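Local coordinates for probable mannosyltransferase KTR4 (Saccharomyces cerevisiae, PDB 5A07), which is a probable glycosyltransferase of the GT-A clan, modelled here as its lumenal part with guanosine-5'-diphosphate and a manganese ion, at residues D327-S331 / E332-K336; T420-R423 / H424-E428. All coordinates share one frame; numbering follows the deposited sequence.

Interaction 1: residues D327-S331 / E332-K336; sequences DFLRS and EPYEK
One face of the Tyr334 ring is covered by Leu329, whose CD2 methyl stands 3.7 Å from the ring centroid and only 12° off the ring normal, a CH-pi contact over the centre. Phe328 reaches the same ring at a slant: Phe328 CE2 comes to 3.8 Å from Tyr334 CD1, the two planes inclined at 63°. Tyr334 gets there because its CG lies anti to the backbone N (chi1 -167°), which turns the ring back along the Leu329 side chain so that both point the same way. The backbone joins in, since Leu329 O sits 3.3 Å from Tyr334 CD2.

At the junction of the two helices, Phe328 O takes two donors. Ser331 OG gives a short bond of 2.6 Å to Phe328 O, on a lone pair in the carbonyl plane, and Ser331 N adds a second. Although Ser331 occupies the N-cap position, its hydroxyl is thus turned back to the preceding turn and makes no capping bond. Its carbonyl begins the new helix instead: Glu335 N donates to Ser331 O at 3.0 Å in an almost straight bond.

The polar ends have partners elsewhere, Tyr334 OH with Ser213 O and Arg358, Glu335 OE1 with Tyr217 OH, and Arg330 with carbonyls including that of Tyr217. The chemistry therefore divides the work: hydrocarbon packing of Phe328 and Leu329 seats the Tyr334 ring, its hydroxyl fixes the far end, and the Ser331 hydroxyl closes the turn that ends helix 326-329, while the Ser331 carbonyl receives Glu335 N of helix 332-344.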
ATOM      1  N   ASP B 327     -13.477   1.306   6.389  1.00 23.23           N
ATOM      2  CA  ASP B 327     -14.779   1.695   5.778  1.00 29.16           C
ATOM      3  C   ASP B 327     -14.668   1.741   4.249  1.00 31.32           C
ATOM      4  O   ASP B 327     -15.625   1.436   3.574  1.00 27.70           O
ATOM      5  CB  ASP B 327     -15.195   3.080   6.203  1.00 28.55           C
ATOM      6  CG  ASP B 327     -15.661   3.172   7.648  1.00 36.14           C
ATOM      7  OD1 ASP B 327     -15.673   2.204   8.372  1.00 39.13           O
ATOM      8  OD2 ASP B 327     -16.117   4.271   8.048  1.00 43.00           O
ATOM      9  N   PHE B 328     -13.504   2.129   3.683  1.00 24.27           N
ATOM     10  CA  PHE B 328     -13.382   2.068   2.261  1.00 21.97           C
ATOM     11  C   PHE B 328     -13.410   0.626   1.718  1.00 23.76           C
ATOM     12  O   PHE B 328     -14.091   0.315   0.753  1.00 22.20           O
ATOM     13  CB  PHE B 328     -12.139   2.870   1.756  1.00 20.30           C
ATOM     14  CG  PHE B 328     -11.937   2.748   0.311  1.00 22.47           C
ATOM     15  CD1 PHE B 328     -12.821   3.352  -0.598  1.00 23.76           C
ATOM     16  CD2 PHE B 328     -10.906   1.977  -0.199  1.00 24.66           C
ATOM     17  CE1 PHE B 328     -12.655   3.201  -1.969  1.00 20.07           C
ATOM     18  CE2 PHE B 328     -10.735   1.840  -1.567  1.00 25.15           C
ATOM     19  CZ  PHE B 328     -11.616   2.474  -2.468  1.00 22.91           C
ATOM     20  N   LEU B 329     -12.660  -0.269   2.360  1.00 20.44           N
ATOM     21  CA  LEU B 329     -12.572  -1.641   1.891  1.00 21.19           C
ATOM     22  C   LEU B 329     -13.941  -2.350   2.050  1.00 21.34           C
ATOM     23  O   LEU B 329     -14.225  -3.302   1.351  1.00 18.43           O
ATOM     24  CB  LEU B 329     -11.538  -2.410   2.695  1.00 21.72           C
ATOM     25  CG  LEU B 329     -10.092  -1.852   2.668  1.00 22.54           C
ATOM     26  CD1 LEU B 329      -9.109  -2.814   3.257  1.00 23.77           C
ATOM     27  CD2 LEU B 329      -9.679  -1.472   1.290  1.00 21.75           C
ATOM     28  N   ARG B 330     -14.672  -1.948   3.070  1.00 17.63           N
ATOM     29  CA  ARG B 330     -15.983  -2.524   3.349  1.00 21.44           C
ATOM     30  C   ARG B 330     -17.116  -1.952   2.455  1.00 24.40           C
ATOM     31  O   ARG B 330     -18.238  -2.435   2.538  1.00 26.43           O
ATOM     32  CB  ARG B 330     -16.299  -2.326   4.806  1.00 21.38           C
ATOM     33  CG  ARG B 330     -15.424  -3.200   5.705  1.00 22.59           C
ATOM     34  CD  ARG B 330     -15.537  -2.766   7.169  1.00 23.51           C
ATOM     35  NE  ARG B 330     -14.730  -3.719   7.955  1.00 22.66           N
ATOM     36  CZ  ARG B 330     -14.266  -3.491   9.171  1.00 19.57           C
ATOM     37  NH1 ARG B 330     -14.414  -2.348   9.723  1.00 20.85           N
ATOM     38  NH2 ARG B 330     -13.551  -4.405   9.779  1.00 23.49           N
ATOM     39  N   SER B 331     -16.827  -0.908   1.683  1.00 22.02           N
ATOM     40  CA  SER B 331     -17.795  -0.186   0.857  1.00 24.05           C
ATOM     41  C   SER B 331     -18.108  -0.954  -0.369  1.00 22.93           C
ATOM     42  O   SER B 331     -17.393  -1.854  -0.782  1.00 24.43           O
ATOM     43  CB  SER B 331     -17.233   1.211   0.455  1.00 25.09           C
ATOM     44  OG  SER B 331     -16.211   1.107  -0.585  1.00 25.01           O
ATOM     45  N   GLU B 332     -19.255  -0.631  -0.984  1.00 28.70           N
ATOM     46  CA  GLU B 332     -19.787  -1.452  -2.076  1.00 24.57           C
ATOM     47  C   GLU B 332     -18.863  -1.526  -3.244  1.00 20.37           C
ATOM     48  O   GLU B 332     -18.588  -2.607  -3.757  1.00 21.81           O
ATOM     49  CB  GLU B 332     -21.179  -0.935  -2.509  1.00 29.01           C
ATOM     50  CG  GLU B 332     -21.711  -1.750  -3.688  1.00 33.38           C
ATOM     51  CD  GLU B 332     -22.995  -1.148  -4.285  1.00 35.85           C
ATOM     52  OE1 GLU B 332     -23.751  -0.490  -3.578  1.00 36.64           O
ATOM     53  OE2 GLU B 332     -23.197  -1.292  -5.506  1.00 36.90           O
ATOM     54  N   PRO B 333     -18.248  -0.399  -3.664  1.00 22.94           N
ATOM     55  CA  PRO B 333     -17.401  -0.526  -4.828  1.00 23.48           C
ATOM     56  C   PRO B 333     -16.204  -1.461  -4.637  1.00 22.84           C
ATOM     57  O   PRO B 333     -15.851  -2.265  -5.529  1.00 26.91           O
ATOM     58  CB  PRO B 333     -16.930   0.905  -5.080  1.00 27.08           C
ATOM     59  CG  PRO B 333     -17.858   1.776  -4.351  1.00 28.34           C
ATOM     60  CD  PRO B 333     -18.389   0.987  -3.215  1.00 26.39           C
ATOM     61  N   TYR B 334     -15.571  -1.367  -3.466  1.00 24.99           N
ATOM     62  CA  TYR B 334     -14.381  -2.213  -3.183  1.00 21.87           C
ATOM     63  C   TYR B 334     -14.813  -3.671  -3.117  1.00 18.55           C
ATOM     64  O   TYR B 334     -14.210  -4.541  -3.747  1.00 21.31           O
ATOM     65  CB  TYR B 334     -13.689  -1.822  -1.868  1.00 19.75           C
ATOM     66  CG  TYR B 334     -12.344  -2.473  -1.769  1.00 18.69           C
ATOM     67  CD1 TYR B 334     -11.228  -1.862  -2.311  1.00 20.31           C
ATOM     68  CD2 TYR B 334     -12.171  -3.720  -1.159  1.00 18.64           C
ATOM     69  CE1 TYR B 334      -9.960  -2.465  -2.248  1.00 20.90           C
ATOM     70  CE2 TYR B 334     -10.936  -4.325  -1.103  1.00 19.09           C
ATOM     71  CZ  TYR B 334      -9.827  -3.722  -1.662  1.00 20.64           C
ATOM     72  OH  TYR B 334      -8.589  -4.313  -1.605  1.00 22.29           O
ATOM     73  N   GLU B 335     -15.850  -3.951  -2.355  1.00 22.73           N
ATOM     74  CA  GLU B 335     -16.302  -5.362  -2.208  1.00 24.73           C
ATOM     75  C   GLU B 335     -16.766  -6.001  -3.519  1.00 25.05           C
ATOM     76  O   GLU B 335     -16.440  -7.161  -3.835  1.00 23.96           O
ATOM     77  CB  GLU B 335     -17.404  -5.434  -1.188  1.00 24.55           C
ATOM     78  CG  GLU B 335     -16.995  -4.962   0.213  1.00 27.42           C
ATOM     79  CD  GLU B 335     -16.223  -6.023   0.980  1.00 29.86           C
ATOM     80  OE1 GLU B 335     -15.284  -6.646   0.402  1.00 32.78           O
ATOM     81  OE2 GLU B 335     -16.578  -6.237   2.172  1.00 32.12           O
ATOM     82  N   LYS B 336     -17.448  -5.211  -4.357  1.00 29.98           N
ATOM     83  CA  LYS B 336     -17.878  -5.715  -5.670  1.00 26.90           C
ATOM     84  C   LYS B 336     -16.713  -5.956  -6.575  1.00 29.60           C
ATOM     85  O   LYS B 336     -16.643  -6.968  -7.352  1.00 25.10           O
ATOM     86  CB  LYS B 336     -18.827  -4.715  -6.305  1.00 34.31           C
ATOM     87  CG  LYS B 336     -20.112  -4.557  -5.526  1.00 34.64           C
ATOM     88  CD  LYS B 336     -21.060  -5.719  -5.816  1.00 41.62           C
ATOM     89  CE  LYS B 336     -22.464  -5.319  -5.328  1.00 49.49           C
ATOM     90  NZ  LYS B 336     -23.278  -6.527  -5.069  1.00 55.31           N
TER

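Interaction 2: residues T420-R423 / H424-E428; sequences TWIR and HSMSE
Ser425 N donates to Trp421 O at 2.8 Å, the shortest of the polar bonds joining 420-423 to 424-428. The angle at its hydrogen is 147°, and the neighbouring bond, His424 N to Thr420 O at 2.9 Å, is similarly bent; both are i to i+4 bonds of helix 418-425. Farther along, a water sits within hydrogen-bonding distance of both Ile422 O and Met426 O, bridging the two carbonyls.

The same Ser425 lies over the Trp421 indole. Its CB stands 3.4 Å from the centroid of the six-membered ring, 8° off the normal, and Ser425 OG lies over this face too, 3.2 Å from Trp421 CE3. Met426 comes across the pyrrole side obliquely: its CG is 3.7 Å from Trp421 CD1, and its sulfur makes a Met-aromatic contact with the five-membered ring. With CG beside the backbone N (chi1 -66°) and an extended chi2, the Met426 chain brings SD alongside Ile422, 3.8 Å from Ile422 CA.

On another side of the helix, Arg423 runs alongside His424, with Arg423 CG 3.8 Å from the imidazole centroid, over one face. A second water, in the plane of that ring, links Arg423 NH1 to His424 NE2; Arg423 NH1 also bonds Asn72.

Trp421 meets Trp295, Phe258 and Phe317 edge-to-face, which sets helix 418-425 against helix 293-297 and strands 256-262 and 316-317. Ile422 packs on Leu75 and Phe79 of helix 65-80, while Met426 and Ile422 both touch Trp373 of strand 371-373.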
ATOM      1  N   THR B 420       5.378  10.596 -10.455  1.00 18.21           N
ATOM      2  CA  THR B 420       4.076  10.618 -11.117  1.00 17.89           C
ATOM      3  C   THR B 420       2.943  11.020 -10.162  1.00 18.16           C
ATOM      4  O   THR B 420       2.102  11.870 -10.487  1.00 17.48           O
ATOM      5  CB  THR B 420       3.775   9.273 -11.811  1.00 18.87           C
ATOM      6  OG1 THR B 420       4.752   9.073 -12.820  1.00 21.67           O
ATOM      7  CG2 THR B 420       2.356   9.234 -12.411  1.00 17.59           C
ATOM      8  N   TRP B 421       2.972  10.478  -8.960  1.00 16.67           N
ATOM      9  CA  TRP B 421       2.007  10.828  -7.944  1.00 15.13           C
ATOM     10  C   TRP B 421       2.147  12.345  -7.548  1.00 14.47           C
ATOM     11  O   TRP B 421       1.130  13.060  -7.441  1.00 17.48           O
ATOM     12  CB  TRP B 421       2.233   9.930  -6.659  1.00 13.59           C
ATOM     13  CG  TRP B 421       1.190  10.171  -5.641  1.00 13.88           C
ATOM     14  CD1 TRP B 421       1.239  11.043  -4.580  1.00 14.59           C
ATOM     15  CD2 TRP B 421      -0.119   9.618  -5.643  1.00 14.28           C
ATOM     16  NE1 TRP B 421       0.057  11.058  -3.947  1.00 13.96           N
ATOM     17  CE2 TRP B 421      -0.802  10.190  -4.590  1.00 13.20           C
ATOM     18  CE3 TRP B 421      -0.793   8.715  -6.503  1.00 15.81           C
ATOM     19  CZ2 TRP B 421      -2.110   9.882  -4.300  1.00 16.50           C
ATOM     20  CZ3 TRP B 421      -2.135   8.380  -6.217  1.00 16.48           C
ATOM     21  CH2 TRP B 421      -2.780   8.987  -5.141  1.00 16.82           C
ATOM     22  N   ILE B 422       3.360  12.792  -7.365  1.00 15.49           N
ATOM     23  CA  ILE B 422       3.603  14.228  -7.043  1.00 16.72           C
ATOM     24  C   ILE B 422       3.086  15.112  -8.175  1.00 16.28           C
ATOM     25  O   ILE B 422       2.359  16.089  -7.932  1.00 14.95           O
ATOM     26  CB  ILE B 422       5.085  14.544  -6.806  1.00 16.17           C
ATOM     27  CG1 ILE B 422       5.553  13.867  -5.516  1.00 16.12           C
ATOM     28  CG2 ILE B 422       5.330  16.080  -6.689  1.00 17.04           C
ATOM     29  CD1 ILE B 422       7.033  13.838  -5.343  1.00 18.51           C
ATOM     30  N   ARG B 423       3.445  14.759  -9.377  1.00 17.31           N
ATOM     31  CA  ARG B 423       3.096  15.595 -10.553  1.00 18.30           C
ATOM     32  C   ARG B 423       1.597  15.666 -10.814  1.00 19.13           C
ATOM     33  O   ARG B 423       1.072  16.742 -11.140  1.00 19.29           O
ATOM     34  CB  ARG B 423       3.820  15.061 -11.762  1.00 18.88           C
ATOM     35  CG  ARG B 423       3.508  15.784 -13.100  1.00 19.25           C
ATOM     36  CD  ARG B 423       4.291  15.167 -14.241  1.00 18.24           C
ATOM     37  NE  ARG B 423       5.678  15.356 -13.951  1.00 18.90           N
ATOM     38  CZ  ARG B 423       6.649  14.419 -13.871  1.00 20.02           C
ATOM     39  NH1 ARG B 423       6.405  13.159 -14.155  1.00 20.63           N
ATOM     40  NH2 ARG B 423       7.876  14.809 -13.518  1.00 20.63           N
ATOM     41  N   HIS B 424       0.902  14.548 -10.684  1.00 18.36           N
ATOM     42  CA  HIS B 424      -0.482  14.416 -11.169  1.00 20.59           C
ATOM     43  C   HIS B 424      -1.543  14.215 -10.107  1.00 21.73           C
ATOM     44  O   HIS B 424      -2.746  14.433 -10.366  1.00 20.63           O
ATOM     45  CB  HIS B 424      -0.613  13.244 -12.131  1.00 21.16           C
ATOM     46  CG  HIS B 424       0.162  13.438 -13.380  1.00 20.68           C
ATOM     47  ND1 HIS B 424      -0.231  14.325 -14.363  1.00 20.00           N
ATOM     48  CD2 HIS B 424       1.291  12.860 -13.815  1.00 21.79           C
ATOM     49  CE1 HIS B 424       0.647  14.295 -15.339  1.00 20.44           C
ATOM     50  NE2 HIS B 424       1.588  13.420 -15.031  1.00 22.93           N
ATOM     51  N   SER B 425      -1.167  13.764  -8.923  1.00 17.37           N
ATOM     52  CA  SER B 425      -2.168  13.399  -7.973  1.00 16.73           C
ATOM     53  C   SER B 425      -2.230  14.328  -6.823  1.00 16.27           C
ATOM     54  O   SER B 425      -3.197  14.285  -6.093  1.00 21.13           O
ATOM     55  CB  SER B 425      -1.984  12.004  -7.399  1.00 18.23           C
ATOM     56  OG  SER B 425      -2.016  11.048  -8.401  1.00 19.36           O
ATOM     57  N   MET B 426      -1.236  15.158  -6.617  1.00 16.36           N
ATOM     58  CA  MET B 426      -1.266  16.038  -5.464  1.00 17.89           C
ATOM     59  C   MET B 426      -1.700  17.460  -5.850  1.00 20.13           C
ATOM     60  O   MET B 426      -1.038  18.098  -6.647  1.00 22.67           O
ATOM     61  CB  MET B 426       0.097  16.051  -4.786  1.00 18.19           C
ATOM     62  CG  MET B 426       0.488  14.662  -4.159  1.00 20.36           C
ATOM     63  SD  MET B 426       2.165  14.619  -3.505  1.00 20.72           S
ATOM     64  CE  MET B 426       2.033  15.545  -2.011  1.00 20.74           C
ATOM     65  N   SER B 427      -2.764  17.951  -5.241  1.00 22.21           N
ATOM     66  CA  SER B 427      -3.104  19.370  -5.432  1.00 27.25           C
ATOM     67  C   SER B 427      -2.402  20.218  -4.406  1.00 25.58           C
ATOM     68  O   SER B 427      -1.658  19.704  -3.542  1.00 20.75           O
ATOM     69  CB  SER B 427      -4.596  19.555  -5.326  1.00 30.86           C
ATOM     70  OG  SER B 427      -5.018  19.327  -3.983  1.00 33.63           O
ATOM     71  N   GLU B 428      -2.679  21.529  -4.450  1.00 23.17           N
ATOM     72  CA  GLU B 428      -2.017  22.524  -3.551  1.00 24.89           C
ATOM     73  C   GLU B 428      -2.122  22.094  -2.065  1.00 22.21           C
ATOM     74  O   GLU B 428      -1.152  22.171  -1.347  1.00 21.70           O
ATOM     75  CB  GLU B 428      -2.576  23.998  -3.748  1.00 27.52           C
ATOM     76  CG  GLU B 428      -4.065  24.114  -3.519  1.00 32.83           C
ATOM     77  CD  GLU B 428      -4.878  25.214  -4.307  1.00 38.51           C
ATOM     78  OE1 GLU B 428      -5.027  25.084  -5.545  1.00 27.34           O
ATOM     79  OE2 GLU B 428      -5.443  26.143  -3.631  1.00 40.16           O
TER
HETATM   80  O   HOH W   1       1.372  18.729  -8.309  1.00 40.08           O
HETATM   81  O   HOH W   2       4.105  12.134 -15.686  1.00 23.03           O

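Overall arrangement
From the N terminus the chain reaches interaction 1 first, just after strand 322-325 of the mixed sheet, and interaction 2 near its C-terminal end, after helix 418-425 has begun. Each is local, closing a turn of a few residues between segments that adjoin in the chain, so the two follow in series and neither encloses nor crosses the other. The centres of interactions 1 and 2 lie about 25 Å apart and the nearest atoms of interactions 1 and 2 about 11 Å, without touching. Interaction 1 joins helices 326-329 and 332-344 beside helix 354-365; interaction 2 places the end of helix 418-425 against helices 65-80 and 293-297. The mixed sheet connects their settings, because strand 256-262, beside interaction 2, pairs antiparallel with strand 322-325.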